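Local coordinates for putative pectin lyase (Geobacillus virus E2, PDB 7CHU), which serves as the trimeric tailspike of a deep-sea thermophilic bacteriophage and probably recognises or cleaves host surface polysaccharide, at residues A[490-495]-A[505-510]; A[366-371]-A[389-394]; A[128-133]-A[156-161]; A[163-168]-A[191-196]. All coordinates share one frame; numbering follows the deposited sequence.

Contact 1 of 4, residues A[490-495]-A[505-510]; sequences TLNNSL and KFKDNT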
loop_
_atom_site.group_PDB
_atom_site.type_symbol
_atom_site.label_atom_id
_atom_site.label_comp_id
_atom_site.label_asym_id
_atom_site.label_seq_id
_atom_site.Cartn_x
_atom_site.Cartn_y
_atom_site.Cartn_z
ATOM N N THR A 490 23.133 2.230 56.670
ATOM C CA THR A 490 21.702 2.294 56.908
ATOM C C THR A 490 21.250 3.740 57.107
ATOM O O THR A 490 21.944 4.554 57.724
ATOM C CB THR A 490 21.331 1.434 58.125
ATOM O OG1 THR A 490 22.044 1.906 59.271
ATOM C CG2 THR A 490 21.751 -0.000 57.899
ATOM N N LEU A 491 20.089 4.053 56.553
ATOM C CA LEU A 491 19.366 5.275 56.846
ATOM C C LEU A 491 18.618 5.133 58.170
ATOM O O LEU A 491 18.431 4.031 58.679
ATOM C CB LEU A 491 18.370 5.573 55.729
ATOM C CG LEU A 491 18.948 5.691 54.317
ATOM C CD1 LEU A 491 17.804 5.802 53.340
ATOM C CD2 LEU A 491 19.870 6.876 54.238
ATOM N N ASN A 492 18.170 6.263 58.716
ATOM C CA ASN A 492 17.290 6.240 59.878
ATOM C C ASN A 492 16.037 5.411 59.607
ATOM O O ASN A 492 15.547 5.333 58.473
ATOM C CB ASN A 492 16.900 7.653 60.275
ATOM C CG ASN A 492 18.034 8.385 60.932
ATOM O OD1 ASN A 492 19.139 7.851 61.049
ATOM N ND2 ASN A 492 17.780 9.609 61.366
ATOM N N ASN A 493 15.545 4.754 60.665
ATOM C CA ASN A 493 14.320 3.942 60.617
ATOM C C ASN A 493 14.504 2.705 59.742
ATOM O O ASN A 493 13.584 2.265 59.051
ATOM C CB ASN A 493 13.111 4.772 60.176
ATOM C CG ASN A 493 12.765 5.879 61.187
ATOM O OD1 ASN A 493 12.622 5.628 62.378
ATOM N ND2 ASN A 493 12.646 7.088 60.710
ATOM N N SER A 494 15.692 2.098 59.826
ATOM C CA SER A 494 16.080 0.985 58.969
ATOM C C SER A 494 16.207 -0.302 59.767
ATOM O O SER A 494 16.942 -0.355 60.757
ATOM C CB SER A 494 17.415 1.264 58.283
ATOM O OG SER A 494 17.240 2.245 57.290
ATOM N N LEU A 495 15.534 -1.346 59.301
ATOM C CA LEU A 495 15.688 -2.696 59.832
ATOM C C LEU A 495 16.636 -3.475 58.920
ATOM O O LEU A 495 16.502 -3.418 57.692
ATOM C CB LEU A 495 14.321 -3.370 59.923
ATOM C CG LEU A 495 14.125 -4.695 60.642
ATOM C CD1 LEU A 495 14.380 -4.556 62.153
ATOM C CD2 LEU A 495 12.705 -5.153 60.351
ATOM N N LYS A 505 19.057 -5.868 63.644
ATOM C CA LYS A 505 19.196 -4.583 64.313
ATOM C C LYS A 505 18.253 -3.587 63.662
ATOM O O LYS A 505 17.705 -3.828 62.583
ATOM C CB LYS A 505 20.641 -4.049 64.264
ATOM C CG LYS A 505 21.672 -4.983 64.883
ATOM C CD LYS A 505 23.021 -4.307 65.065
ATOM C CE LYS A 505 24.043 -5.310 65.621
ATOM N NZ LYS A 505 25.398 -4.713 65.742
ATOM N N PHE A 506 18.049 -2.474 64.360
ATOM C CA PHE A 506 17.223 -1.378 63.872
ATOM C C PHE A 506 17.952 -0.070 64.145
ATOM O O PHE A 506 18.311 0.213 65.295
ATOM C CB PHE A 506 15.853 -1.397 64.561
ATOM C CG PHE A 506 14.889 -0.344 64.061
ATOM C CD1 PHE A 506 14.365 -0.429 62.782
ATOM C CD2 PHE A 506 14.462 0.687 64.892
ATOM C CE1 PHE A 506 13.456 0.520 62.324
ATOM C CE2 PHE A 506 13.559 1.647 64.439
ATOM C CZ PHE A 506 13.053 1.553 63.147
ATOM N N LYS A 507 18.195 0.728 63.103
ATOM C CA LYS A 507 18.644 2.100 63.320
ATOM C C LYS A 507 17.407 2.976 63.417
ATOM O O LYS A 507 16.674 3.140 62.433
ATOM C CB LYS A 507 19.569 2.587 62.209
ATOM C CG LYS A 507 19.937 4.058 62.336
ATOM C CD LYS A 507 20.879 4.527 61.188
ATOM C CE LYS A 507 22.321 4.117 61.462
ATOM N NZ LYS A 507 23.279 4.558 60.396
ATOM N N ASP A 508 17.175 3.564 64.591
ATOM C CA ASP A 508 15.876 4.189 64.807
ATOM C C ASP A 508 15.889 5.642 64.327
ATOM O O ASP A 508 16.839 6.129 63.705
ATOM C CB ASP A 508 15.417 4.031 66.265
ATOM C CG ASP A 508 16.310 4.758 67.278
ATOM O OD1 ASP A 508 17.130 5.615 66.864
ATOM O OD2 ASP A 508 16.173 4.466 68.502
ATOM N N ASN A 509 14.796 6.339 64.617
ATOM C CA ASN A 509 14.624 7.712 64.177
ATOM C C ASN A 509 15.689 8.647 64.729
ATOM O O ASN A 509 15.872 9.732 64.180
ATOM C CB ASN A 509 13.241 8.209 64.578
ATOM C CG ASN A 509 12.828 9.469 63.817
ATOM O OD1 ASN A 509 12.836 9.507 62.585
ATOM N ND2 ASN A 509 12.498 10.502 64.557
ATOM N N THR A 510 16.381 8.271 65.801
ATOM C CA THR A 510 17.437 9.122 66.345
ATOM C C THR A 510 18.789 8.870 65.679
ATOM O O THR A 510 19.787 9.489 66.073
ATOM C CB THR A 510 17.558 8.926 67.877
ATOM O OG1 THR A 510 18.170 7.660 68.171
ATOM C CG2 THR A 510 16.183 8.991 68.553
HETATM O O HOH W 1 14.962 10.450 61.260
HETATM O O HOH W 2 12.390 4.597 64.840
#
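K507 reaches across to the loop at T490 with its ammonium, and the torsions show how. CG stands anti to the backbone N and the extended CB-CG-CD chain puts CD 3.5 Å from L491 O; the bend at chi3 (-80°) then turns CE and NZ toward T490, bringing NZ 3.0 Å from T490 O. The bond is off-axis, NZ lying 34° out of the carbonyl plane; a second bond, to T490 OG1, is weak, and that hydroxyl also bonds to A487. On the backbone, S494 pairs with K507 as an antiparallel hydrogen-bonded pair, S494 N meeting K507 O at 3.0 Å. N493 and S494 both face K507, a G1 beta bulge, although the N493 N bond to K507 O is strongly bent and weak. Beyond the bulge the amides of N493 and N509 lie side by side, 12° from coplanar, and N493 ND2 donates to N509 OD1 (3.1 Å). One water links N493 OD1 to N509 N; another links N492 ND2 to N509 OD1. F506 sends CD1 to 3.3 Å from S494 O, while its ring packs on L518 of the second subunit. Polar groups thus tie the open end of this C-terminal hairpin, and T490 O, with weaker help from T490 OG1 and A487 O, probably stabilises the lysine charge.

Contact 2 of 4, residues A[366-371]-A[389-394]; sequences SGQYFG and DFIGEN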
loop_
_atom_site.group_PDB
_atom_site.type_symbol
_atom_site.label_atom_id
_atom_site.label_comp_id
_atom_site.label_asym_id
_atom_site.label_seq_id
_atom_site.Cartn_x
_atom_site.Cartn_y
_atom_site.Cartn_z
ATOM N N SER A 366 -5.086 -8.654 13.802
ATOM C CA SER A 366 -6.190 -9.078 14.654
ATOM C C SER A 366 -6.933 -10.187 13.922
ATOM O O SER A 366 -6.503 -10.645 12.855
ATOM C CB SER A 366 -7.099 -7.901 15.034
ATOM O OG SER A 366 -7.844 -8.235 16.201
ATOM N N GLY A 367 -8.020 -10.661 14.523
ATOM C CA GLY A 367 -8.777 -11.729 13.913
ATOM C C GLY A 367 -9.550 -12.533 14.933
ATOM O O GLY A 367 -9.498 -12.271 16.126
ATOM N N GLN A 368 -10.260 -13.539 14.427
ATOM C CA GLN A 368 -11.132 -14.320 15.282
ATOM C C GLN A 368 -11.263 -15.726 14.724
ATOM O O GLN A 368 -11.235 -15.928 13.506
ATOM C CB GLN A 368 -12.518 -13.654 15.409
ATOM C CG GLN A 368 -13.318 -14.183 16.612
ATOM C CD GLN A 368 -14.667 -13.501 16.743
ATOM O OE1 GLN A 368 -15.056 -12.690 15.895
ATOM N NE2 GLN A 368 -15.397 -13.838 17.802
ATOM N N TYR A 369 -11.392 -16.696 15.636
ATOM C CA TYR A 369 -11.733 -18.087 15.335
ATOM C C TYR A 369 -10.554 -18.846 14.736
ATOM O O TYR A 369 -10.629 -19.362 13.616
ATOM C CB TYR A 369 -12.954 -18.186 14.408
ATOM C CG TYR A 369 -14.224 -17.673 15.048
ATOM C CD1 TYR A 369 -14.598 -18.084 16.346
ATOM C CD2 TYR A 369 -15.043 -16.768 14.380
ATOM C CE1 TYR A 369 -15.760 -17.595 16.956
ATOM C CE2 TYR A 369 -16.203 -16.292 14.975
ATOM C CZ TYR A 369 -16.554 -16.708 16.256
ATOM O OH TYR A 369 -17.702 -16.210 16.827
ATOM N N PHE A 370 -9.454 -18.891 15.470
ATOM C CA PHE A 370 -8.422 -19.884 15.222
ATOM C C PHE A 370 -8.956 -21.267 15.618
ATOM O O PHE A 370 -10.080 -21.417 16.117
ATOM C CB PHE A 370 -7.151 -19.519 15.996
ATOM C CG PHE A 370 -7.419 -19.081 17.404
ATOM C CD1 PHE A 370 -7.623 -20.024 18.404
ATOM C CD2 PHE A 370 -7.508 -17.733 17.726
ATOM C CE1 PHE A 370 -7.889 -19.627 19.700
ATOM C CE2 PHE A 370 -7.787 -17.328 19.020
ATOM C CZ PHE A 370 -7.964 -18.286 20.015
ATOM N N GLY A 371 -8.139 -22.292 15.404
ATOM C CA GLY A 371 -8.607 -23.646 15.618
ATOM C C GLY A 371 -8.886 -23.935 17.083
ATOM O O GLY A 371 -8.253 -23.381 17.985
ATOM N N ASP A 389 -3.353 -7.487 18.952
ATOM C CA ASP A 389 -4.475 -7.789 19.852
ATOM C C ASP A 389 -5.513 -8.612 19.098
ATOM O O ASP A 389 -6.272 -8.076 18.282
ATOM C CB ASP A 389 -5.093 -6.513 20.418
ATOM C CG ASP A 389 -5.951 -6.774 21.661
ATOM O OD1 ASP A 389 -6.209 -7.947 22.001
ATOM O OD2 ASP A 389 -6.363 -5.787 22.296
ATOM N N PHE A 390 -5.527 -9.908 19.377
ATOM C CA PHE A 390 -6.446 -10.863 18.783
ATOM C C PHE A 390 -7.587 -11.163 19.746
ATOM O O PHE A 390 -7.411 -11.145 20.967
ATOM C CB PHE A 390 -5.741 -12.183 18.446
ATOM C CG PHE A 390 -4.611 -12.069 17.449
ATOM C CD1 PHE A 390 -3.294 -11.972 17.874
ATOM C CD2 PHE A 390 -4.859 -12.099 16.083
ATOM C CE1 PHE A 390 -2.239 -11.909 16.960
ATOM C CE2 PHE A 390 -3.801 -12.020 15.163
ATOM C CZ PHE A 390 -2.502 -11.921 15.604
ATOM N N ILE A 391 -8.748 -11.500 19.190
ATOM C CA ILE A 391 -9.846 -11.983 20.018
ATOM C C ILE A 391 -9.477 -13.356 20.570
ATOM O O ILE A 391 -9.062 -14.253 19.823
ATOM C CB ILE A 391 -11.142 -12.034 19.198
ATOM C CG1 ILE A 391 -11.601 -10.606 18.847
ATOM C CG2 ILE A 391 -12.234 -12.803 19.955
ATOM C CD1 ILE A 391 -12.763 -10.576 17.840
ATOM N N GLY A 392 -9.618 -13.529 21.882
ATOM C CA GLY A 392 -9.319 -14.810 22.501
ATOM C C GLY A 392 -7.860 -15.068 22.796
ATOM O O GLY A 392 -7.482 -16.227 23.024
ATOM N N GLU A 393 -7.019 -14.034 22.795
ATOM C CA GLU A 393 -5.607 -14.181 23.119
ATOM C C GLU A 393 -5.213 -13.096 24.118
ATOM O O GLU A 393 -5.339 -11.893 23.837
ATOM C CB GLU A 393 -4.736 -14.133 21.859
ATOM C CG GLU A 393 -3.229 -14.109 22.127
ATOM C CD GLU A 393 -2.731 -15.295 22.947
ATOM O OE1 GLU A 393 -2.812 -16.445 22.453
ATOM O OE2 GLU A 393 -2.248 -15.079 24.085
ATOM N N ASN A 394 -4.750 -13.530 25.288
ATOM C CA ASN A 394 -4.402 -12.590 26.348
ATOM C C ASN A 394 -3.061 -11.925 26.103
ATOM O O ASN A 394 -2.860 -10.795 26.541
ATOM C CB ASN A 394 -4.363 -13.318 27.694
ATOM C CG ASN A 394 -5.737 -13.691 28.187
ATOM O OD1 ASN A 394 -6.652 -12.882 28.151
ATOM N ND2 ASN A 394 -5.891 -14.929 28.637
HETATM O O HOH W 3 -10.802 -16.128 18.479
#
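Q368 lays its aliphatic stem and amide over the branches of I391. With CG anti to the backbone N (chi1 -162°) and the chain extended beyond it, the glutamine crosses the isoleucine at a slant: CG lies 3.8 Å from I391 CG2, and CD is 3.7 Å from I391 CD1. The backbone beneath is joined by I391 N, which meets G367 O at 3.2 Å with a C=O...N angle of 169°. One step earlier, S366 OG donates to D389 O (2.6 Å) in the carbonyl plane, its hydroxyl turned there by a chi1 of -159°. Strand 366-368 pairs in parallel with strand 342-346, as successive rungs do in a right-handed beta-helix of the pectate lyase type, and segment 389-394, which has no regular strand, follows alongside it. A type II beta turn from F390 to E393 carries that segment away, with G392 at its third position. F370 presents its ring edge to the turn, CE2 lying 3.4 Å from I391 O, near the ring plane. The same carbonyl accepts from a water that also takes the N-H of Y369. F390 CD2 rests obliquely against S366 C (3.6 Å), and L359 of the third subunit packs on I391.

Contact 3 of 4, residues A[128-133]-A[156-161]; sequences ITINKS and PVFEFV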
loop_
_atom_site.group_PDB
_atom_site.type_symbol
_atom_site.label_atom_id
_atom_site.label_comp_id
_atom_site.label_asym_id
_atom_site.label_seq_id
_atom_site.Cartn_x
_atom_site.Cartn_y
_atom_site.Cartn_z
ATOM N N ILE A 128 2.200 -21.748 -25.627
ATOM C CA ILE A 128 2.678 -20.564 -26.339
ATOM C C ILE A 128 3.878 -20.010 -25.588
ATOM O O ILE A 128 3.793 -19.749 -24.384
ATOM C CB ILE A 128 1.565 -19.508 -26.474
ATOM C CG1 ILE A 128 0.480 -20.013 -27.443
ATOM C CG2 ILE A 128 2.147 -18.174 -26.963
ATOM C CD1 ILE A 128 -0.801 -19.201 -27.391
ATOM N N THR A 129 4.983 -19.793 -26.294
ATOM C CA THR A 129 6.241 -19.459 -25.650
ATOM C C THR A 129 6.645 -18.022 -25.958
ATOM O O THR A 129 6.520 -17.551 -27.093
ATOM C CB THR A 129 7.349 -20.431 -26.088
ATOM O OG1 THR A 129 7.558 -20.318 -27.503
ATOM C CG2 THR A 129 6.965 -21.877 -25.755
ATOM N N ILE A 130 7.141 -17.342 -24.934
ATOM C CA ILE A 130 7.702 -16.005 -25.030
ATOM C C ILE A 130 9.153 -16.141 -24.577
ATOM O O ILE A 130 9.419 -16.345 -23.382
ATOM C CB ILE A 130 6.935 -14.997 -24.156
ATOM C CG1 ILE A 130 5.470 -14.895 -24.589
ATOM C CG2 ILE A 130 7.564 -13.602 -24.286
ATOM C CD1 ILE A 130 4.529 -15.914 -23.991
ATOM N N ASN A 131 10.092 -16.076 -25.521
ATOM C CA ASN A 131 11.492 -16.362 -25.216
ATOM C C ASN A 131 12.395 -15.148 -25.383
ATOM O O ASN A 131 13.622 -15.296 -25.341
ATOM C CB ASN A 131 12.051 -17.487 -26.101
ATOM C CG ASN A 131 11.233 -18.756 -26.052
ATOM O OD1 ASN A 131 10.890 -19.287 -27.094
ATOM N ND2 ASN A 131 10.943 -19.273 -24.844
ATOM N N LYS A 132 11.843 -13.976 -25.606
ATOM C CA LYS A 132 12.657 -12.789 -25.825
ATOM C C LYS A 132 12.216 -11.679 -24.882
ATOM O O LYS A 132 11.054 -11.624 -24.479
ATOM C CB LYS A 132 12.567 -12.329 -27.282
ATOM C CG LYS A 132 13.195 -13.337 -28.247
ATOM C CD LYS A 132 13.151 -12.840 -29.677
ATOM C CE LYS A 132 13.715 -13.892 -30.620
ATOM N NZ LYS A 132 13.635 -13.450 -32.042
ATOM N N SER A 133 13.159 -10.799 -24.537
ATOM C CA SER A 133 12.917 -9.726 -23.585
ATOM C C SER A 133 12.016 -8.638 -24.177
ATOM O O SER A 133 11.875 -8.498 -25.399
ATOM C CB SER A 133 14.237 -9.083 -23.144
ATOM O OG SER A 133 14.960 -9.951 -22.296
ATOM N N PRO A 156 2.169 -25.085 -19.645
ATOM C CA PRO A 156 1.528 -23.779 -19.454
ATOM C C PRO A 156 0.871 -23.281 -20.732
ATOM O O PRO A 156 1.215 -23.703 -21.836
ATOM C CB PRO A 156 2.687 -22.868 -19.039
ATOM C CG PRO A 156 3.923 -23.539 -19.563
ATOM C CD PRO A 156 3.640 -25.013 -19.528
ATOM N N VAL A 157 -0.112 -22.389 -20.556
ATOM C CA VAL A 157 -0.704 -21.694 -21.697
ATOM C C VAL A 157 0.300 -20.704 -22.267
ATOM O O VAL A 157 0.603 -20.715 -23.466
ATOM C CB VAL A 157 -2.013 -20.990 -21.289
ATOM C CG1 VAL A 157 -2.626 -20.285 -22.483
ATOM C CG2 VAL A 157 -3.004 -21.974 -20.744
ATOM N N PHE A 158 0.865 -19.857 -21.401
ATOM C CA PHE A 158 1.944 -18.944 -21.762
ATOM C C PHE A 158 3.174 -19.333 -20.957
ATOM O O PHE A 158 3.153 -19.251 -19.725
ATOM C CB PHE A 158 1.581 -17.486 -21.452
ATOM C CG PHE A 158 0.517 -16.916 -22.330
ATOM C CD1 PHE A 158 0.649 -16.938 -23.715
ATOM C CD2 PHE A 158 -0.604 -16.318 -21.771
ATOM C CE1 PHE A 158 -0.332 -16.385 -24.523
ATOM C CE2 PHE A 158 -1.583 -15.763 -22.573
ATOM C CZ PHE A 158 -1.456 -15.799 -23.945
ATOM N N GLU A 159 4.262 -19.674 -21.655
ATOM C CA GLU A 159 5.553 -19.947 -21.037
ATOM C C GLU A 159 6.501 -18.787 -21.334
ATOM O O GLU A 159 6.870 -18.565 -22.496
ATOM C CB GLU A 159 6.138 -21.274 -21.551
ATOM C CG GLU A 159 7.405 -21.710 -20.793
ATOM C CD GLU A 159 8.149 -22.919 -21.431
ATOM O OE1 GLU A 159 8.169 -23.059 -22.675
ATOM O OE2 GLU A 159 8.743 -23.724 -20.683
ATOM N N PHE A 160 6.918 -18.070 -20.284
ATOM C CA PHE A 160 7.969 -17.058 -20.358
ATOM C C PHE A 160 9.230 -17.699 -19.796
ATOM O O PHE A 160 9.275 -18.033 -18.610
ATOM C CB PHE A 160 7.631 -15.793 -19.549
ATOM C CG PHE A 160 6.417 -15.016 -20.026
ATOM C CD1 PHE A 160 5.134 -15.433 -19.687
ATOM C CD2 PHE A 160 6.566 -13.847 -20.779
ATOM C CE1 PHE A 160 4.023 -14.713 -20.105
ATOM C CE2 PHE A 160 5.467 -13.119 -21.200
ATOM C CZ PHE A 160 4.188 -13.566 -20.874
ATOM N N VAL A 161 10.258 -17.857 -20.629
ATOM C CA VAL A 161 11.537 -18.436 -20.209
ATOM C C VAL A 161 12.563 -17.994 -21.248
ATOM O O VAL A 161 12.224 -17.944 -22.433
ATOM C CB VAL A 161 11.451 -19.971 -20.104
ATOM C CG1 VAL A 161 11.173 -20.618 -21.488
ATOM C CG2 VAL A 161 12.722 -20.584 -19.513
HETATM O O HOH W 4 10.227 -22.287 -24.393
#
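I130 packs alongside F160, the two side chains pointing the same way from neighbouring parallel strands. Its CB lies 3.6 Å from F160 CD2, and CG2, anti to the backbone N, stays at that same side of the ring, 3.7 Å from CD2. CG1 goes beside the backbone N instead and passes over the ring to F160 CE2. A chi2 of 86° then folds the tip back: CD1 sits above the ring centre, 4.0 Å from the F160 centroid and 12° off the normal, a CH-pi contact, while also reaching F158 CD1. Next along this face, I128 CG2 meets the edge of the F158 ring, in its plane. Backbone bonds alternate in the parallel manner; the I130 N to E159 O bond measures 2.7 Å and is nearly straight (172°). Where strand 128-130 ends, N131 prolongs the ladder with its side chain, ND2 donating to V161 O (3.0 Å) in the amide plane. ND2 also gives to a water that donates to E159 OE1, whose salt-bridge partner is K127. The pectate-lyase-like coil thus has opposite chemistry on its two sides: I130, F158 and F160 packed inward against L137, with I128 against helix 91-99, and an amide, carboxylate and water on the T129 and E159 side.

Contact 4 of 4, residues A[163-168]-A[191-196]; sequences SDTAQR and LKKISL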
loop_
_atom_site.group_PDB
_atom_site.type_symbol
_atom_site.label_atom_id
_atom_site.label_comp_id
_atom_site.label_asym_id
_atom_site.label_seq_id
_atom_site.Cartn_x
_atom_site.Cartn_y
_atom_site.Cartn_z
ATOM N N SER A 163 15.237 -18.254 -24.102
ATOM C CA SER A 163 15.654 -19.338 -24.982
ATOM C C SER A 163 17.023 -19.880 -24.580
ATOM O O SER A 163 17.273 -21.081 -24.699
ATOM C CB SER A 163 15.665 -18.863 -26.437
ATOM O OG SER A 163 16.541 -17.753 -26.608
ATOM N N ASP A 164 17.913 -19.012 -24.105
ATOM C CA ASP A 164 19.233 -19.374 -23.603
ATOM C C ASP A 164 19.207 -19.240 -22.075
ATOM O O ASP A 164 19.098 -18.124 -21.556
ATOM C CB ASP A 164 20.274 -18.448 -24.225
ATOM C CG ASP A 164 21.704 -18.802 -23.834
ATOM O OD1 ASP A 164 21.918 -19.727 -23.002
ATOM O OD2 ASP A 164 22.621 -18.134 -24.375
ATOM N N THR A 165 19.322 -20.357 -21.347
ATOM C CA THR A 165 19.211 -20.262 -19.889
ATOM C C THR A 165 20.494 -19.810 -19.202
ATOM O O THR A 165 20.545 -19.810 -17.966
ATOM C CB THR A 165 18.768 -21.588 -19.279
ATOM O OG1 THR A 165 19.609 -22.635 -19.771
ATOM C CG2 THR A 165 17.304 -21.877 -19.620
ATOM N N ALA A 166 21.527 -19.449 -19.953
ATOM C CA ALA A 166 22.682 -18.765 -19.388
ATOM C C ALA A 166 22.416 -17.275 -19.181
ATOM O O ALA A 166 23.256 -16.576 -18.595
ATOM C CB ALA A 166 23.894 -18.966 -20.305
ATOM N N GLN A 167 21.267 -16.792 -19.665
ATOM C CA GLN A 167 20.823 -15.413 -19.679
ATOM C C GLN A 167 19.476 -15.310 -18.974
ATOM O O GLN A 167 18.881 -16.309 -18.545
ATOM C CB GLN A 167 20.679 -14.882 -21.117
ATOM C CG GLN A 167 21.817 -15.114 -22.068
ATOM C CD GLN A 167 21.773 -14.091 -23.184
ATOM O OE1 GLN A 167 21.645 -12.889 -22.921
ATOM N NE2 GLN A 167 21.836 -14.554 -24.429
ATOM N N ARG A 168 18.961 -14.093 -18.911
ATOM C CA ARG A 168 17.652 -13.865 -18.328
ATOM C C ARG A 168 16.711 -13.225 -19.339
ATOM O O ARG A 168 17.128 -12.628 -20.336
ATOM C CB ARG A 168 17.785 -13.005 -17.084
ATOM C CG ARG A 168 18.723 -13.651 -16.077
ATOM C CD ARG A 168 18.673 -12.954 -14.762
ATOM N NE ARG A 168 17.379 -13.119 -14.112
ATOM C CZ ARG A 168 17.046 -14.180 -13.388
ATOM N NH1 ARG A 168 17.916 -15.179 -13.225
ATOM N NH2 ARG A 168 15.848 -14.234 -12.813
ATOM N N LEU A 191 6.542 -18.608 -15.413
ATOM C CA LEU A 191 7.598 -17.599 -15.421
ATOM C C LEU A 191 8.884 -18.227 -14.901
ATOM O O LEU A 191 8.885 -18.845 -13.830
ATOM C CB LEU A 191 7.224 -16.371 -14.552
ATOM C CG LEU A 191 5.865 -15.678 -14.751
ATOM C CD1 LEU A 191 5.722 -14.428 -13.828
ATOM C CD2 LEU A 191 5.644 -15.271 -16.209
ATOM N N LYS A 192 9.981 -18.075 -15.646
ATOM C CA LYS A 192 11.235 -18.689 -15.227
ATOM C C LYS A 192 12.402 -17.838 -15.692
ATOM O O LYS A 192 12.459 -17.478 -16.871
ATOM C CB LYS A 192 11.383 -20.109 -15.794
ATOM C CG LYS A 192 12.714 -20.783 -15.428
ATOM C CD LYS A 192 12.690 -22.259 -15.770
ATOM C CE LYS A 192 14.009 -22.921 -15.417
ATOM N NZ LYS A 192 13.912 -24.415 -15.560
ATOM N N LYS A 193 13.318 -17.539 -14.771
ATOM C CA LYS A 193 14.550 -16.795 -15.062
ATOM C C LYS A 193 14.234 -15.436 -15.683
ATOM O O LYS A 193 14.838 -15.002 -16.672
ATOM C CB LYS A 193 15.498 -17.618 -15.936
ATOM C CG LYS A 193 16.199 -18.721 -15.139
ATOM C CD LYS A 193 17.097 -19.567 -16.050
ATOM C CE LYS A 193 17.664 -20.775 -15.325
ATOM N NZ LYS A 193 18.626 -20.353 -14.289
ATOM N N ILE A 194 13.262 -14.759 -15.082
ATOM C CA ILE A 194 12.770 -13.474 -15.553
ATOM C C ILE A 194 13.242 -12.408 -14.580
ATOM O O ILE A 194 13.287 -12.643 -13.367
ATOM C CB ILE A 194 11.233 -13.484 -15.657
ATOM C CG1 ILE A 194 10.771 -14.362 -16.812
ATOM C CG2 ILE A 194 10.657 -12.081 -15.752
ATOM C CD1 ILE A 194 9.244 -14.454 -16.840
ATOM N N SER A 195 13.593 -11.242 -15.106
ATOM C CA SER A 195 13.901 -10.071 -14.290
ATOM C C SER A 195 13.008 -8.919 -14.717
ATOM O O SER A 195 12.685 -8.775 -15.906
ATOM C CB SER A 195 15.369 -9.639 -14.432
ATOM O OG SER A 195 16.230 -10.524 -13.751
ATOM N N LEU A 196 12.621 -8.093 -13.744
ATOM C CA LEU A 196 11.968 -6.808 -14.020
ATOM C C LEU A 196 10.670 -6.981 -14.811
ATOM O O LEU A 196 10.346 -6.180 -15.691
ATOM C CB LEU A 196 12.929 -5.856 -14.725
ATOM C CG LEU A 196 14.060 -5.400 -13.794
ATOM C CD1 LEU A 196 15.404 -5.175 -14.495
ATOM C CD2 LEU A 196 13.617 -4.158 -13.077
HETATM O O HOH W 5 19.798 -17.696 -16.239
#
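K193 and R168 meet where strand 187-195 is broken, and the second segment supplies its groups one after another from there. K193 takes left-handed backbone angles between the strand pieces, and its side chain runs along T165, with CD 4.0 Å from T165 O. A bend at chi4 turns NZ toward a water that donates to T165 O and Q167 O; the bond from NZ is weak, so this is a weak water-mediated link from K193 to the D164-Q167 turn. The stronger partner of NZ is E216: K193 NZ and R168 NH1 share its carboxylate, one on each oxygen, which probably stabilises both charges. The K193 carbonyl carbon lies over one face of the R168 guanidinium, and K193 O approaches R168 CA at 3.5 Å. I194 follows with its carbonyl: R168 NH2 donates to I194 O (3.1 Å), the oxygen lying in the guanidinium plane although the nitrogen stands 70° above the carbonyl plane, off the lone pairs. At S195 the hydroxyl, placed beside the backbone N, accepts from R168 NE (2.9 Å), S195 OG lying 21° out of the guanidinium plane. Chi3 of R168 (67°) kinks the chain so that NE and NH2 can reach these two successive residues. The turn of 163-168 leads from strand 156-160 into strand 169-175, and strand 187-195 pairs in parallel with both; W218 adds a cation-pi contact to R168, while I194 points inward to F160, L169 and V172.

In the fold
Contacts 3 and 4 are neighbours in the beta-helix, their centres about 10 Å apart: F160 of contact 3 packs on L191 and I194 of contact 4, since strands 156-160 and 187-195 run side by side. Contact 3 is the buried one, built from CH-pi and aliphatic-aromatic packing and a regular parallel ladder; contact 4 is only partly buried and relies on charged and hydroxyl groups where loop 163-168 meets the break in strand 187-195. Contact 2, about 44 Å from contact 3 between centres, joins a later rung to an irregular segment with few direct bonds. Contact 1 is remote, in a separate C-terminal antiparallel hairpin, where lysine and asparagine side-chain bonds join the backbone ladder. Contacts 1 and 2 both touch the third subunit, whereas contact 3 meets no other chain.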